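Local coordinates for short afifavidin (Afifella pfennigii, PDB 6HDT), which binds biotin and 2-iminobiotin in strong non-covalent complexes, as a dimeric bacterial avidin whose exact biological role remains obscure, at residues 21-24 with 30-33. Residues are numbered along the deposited sequence; the frame is centred on the assembly and turned at random. Where two conformers were deposited one is given.
Sequences SSWV and TMTL
Trp23 folds its indole back along its own strand, and the pyrrole side (CG, CD1, NE1) meets Met31 and Leu33 of 30-33. CG lies anti to the carbonyl carbon (chi1 -51°), a turn that carries the five-membered ring alongside Ser21 and toward Leu33. There the indole nitrogen NE1 comes 3.6 Å from Leu33 CD1, and the two side chains cross at about a right angle. Met31 sends its extended chain up beside the root of the indole, its CE 4.0 Å from Trp23 CG. Met31 O lies at the edge of the ring, close to its plane, and accepts the backbone N-H of Trp23 (Trp23 N to Met31 O 2.8 Å). Within 21-24, Trp23 NE1 donates to Ser21 OG over 2.8 Å, a bent bond (132° at the hydrogen) that gives the N-H of this buried residue a partner and helps fix the ring's rotation. Replacing the indole by an alanine methyl is likely to leave the Ser21 hydroxyl without its NE1 donor and strip Met31 CE and Leu33 CD1 of their indole contact. Underneath, paired backbone bonds join Trp23 with Met31 and Ser21 with Leu33, where Leu33 N reaches Ser21 O at 2.9 Å. Ser22, Val24, Thr30 and Thr32 occupy the other, partly exposed face. Trp23 and Met31 also touch Ile102 of strand 99-110, two strands from 20-24 round the barrel. This antiparallel hairpin supplies the first two strands of the closed eight-stranded avidin barrel, with Met31 packing against the biotin-site residue Tyr45.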
loop_
_atom_site.group_PDB
_atom_site.type_symbol
_atom_site.label_atom_id
_atom_site.label_comp_id
_atom_site.label_asym_id
_atom_site.label_seq_id
_atom_site.Cartn_x
_atom_site.Cartn_y
_atom_site.Cartn_z
ATOM N N SER A 21 2.207 -8.020 16.065
ATOM C CA SER A 21 1.675 -6.999 16.939
ATOM C C SER A 21 0.236 -6.722 16.540
ATOM O O SER A 21 -0.104 -6.799 15.349
ATOM C CB SER A 21 2.516 -5.729 16.869
ATOM O OG SER A 21 2.608 -5.160 15.570
ATOM N N SER A 22 -0.593 -6.425 17.543
ATOM C CA SER A 22 -1.992 -6.137 17.271
ATOM C C SER A 22 -2.366 -4.716 17.653
ATOM O O SER A 22 -1.827 -4.102 18.594
ATOM C CB SER A 22 -2.950 -7.181 17.867
ATOM O OG SER A 22 -2.904 -7.197 19.273
ATOM N N TRP A 23 -3.278 -4.194 16.861
ATOM C CA TRP A 23 -3.591 -2.794 16.819
ATOM C C TRP A 23 -5.091 -2.561 16.723
ATOM O O TRP A 23 -5.815 -3.393 16.174
ATOM C CB TRP A 23 -2.914 -2.160 15.586
ATOM C CG TRP A 23 -1.463 -2.457 15.468
ATOM C CD1 TRP A 23 -0.915 -3.577 14.952
ATOM C CD2 TRP A 23 -0.362 -1.634 15.925
ATOM N NE1 TRP A 23 0.456 -3.506 15.021
ATOM C CE2 TRP A 23 0.821 -2.327 15.619
ATOM C CE3 TRP A 23 -0.268 -0.376 16.530
ATOM C CZ2 TRP A 23 2.092 -1.823 15.925
ATOM C CZ3 TRP A 23 1.008 0.124 16.835
ATOM C CH2 TRP A 23 2.157 -0.594 16.529
ATOM N N VAL A 24 -5.502 -1.383 17.192
ATOM C CA VAL A 24 -6.858 -0.866 17.113
ATOM C C VAL A 24 -6.837 0.609 16.677
ATOM O O VAL A 24 -5.987 1.412 17.090
ATOM C CB VAL A 24 -7.644 -1.056 18.427
ATOM C CG1 VAL A 24 -7.121 -0.154 19.535
ATOM C CG2 VAL A 24 -9.111 -0.771 18.229
ATOM N N THR A 30 -9.544 -3.347 13.926
ATOM C CA THR A 30 -8.352 -3.998 14.436
ATOM C C THR A 30 -7.541 -4.572 13.286
ATOM O O THR A 30 -8.061 -4.936 12.175
ATOM C CB THR A 30 -8.683 -5.121 15.450
ATOM O OG1 THR A 30 -9.632 -6.031 14.894
ATOM C CG2 THR A 30 -9.267 -4.534 16.739
ATOM N N MET A 31 -6.255 -4.688 13.545
ATOM C CA MET A 31 -5.412 -5.401 12.628
ATOM C C MET A 31 -4.275 -6.033 13.372
ATOM O O MET A 31 -3.870 -5.556 14.446
ATOM C CB MET A 31 -4.919 -4.461 11.531
ATOM C CG MET A 31 -3.968 -3.381 12.004
ATOM S SD MET A 31 -3.238 -2.425 10.658
ATOM C CE MET A 31 -2.247 -1.352 11.701
ATOM N N THR A 32 -3.731 -7.070 12.760
ATOM C CA THR A 32 -2.487 -7.634 13.214
ATOM C C THR A 32 -1.448 -7.489 12.106
ATOM O O THR A 32 -1.723 -7.732 10.934
ATOM C CB THR A 32 -2.653 -9.106 13.666
ATOM O OG1 THR A 32 -3.528 -9.182 14.795
ATOM C CG2 THR A 32 -1.312 -9.726 14.014
ATOM N N LEU A 33 -0.248 -7.085 12.499
ATOM C CA LEU A 33 0.871 -6.903 11.590
ATOM C C LEU A 33 1.941 -7.924 11.876
ATOM O O LEU A 33 2.344 -8.143 13.031
ATOM C CB LEU A 33 1.485 -5.497 11.720
ATOM C CG LEU A 33 0.573 -4.324 11.361
ATOM C CD1 LEU A 33 1.309 -3.023 11.582
ATOM C CD2 LEU A 33 0.090 -4.432 9.927
#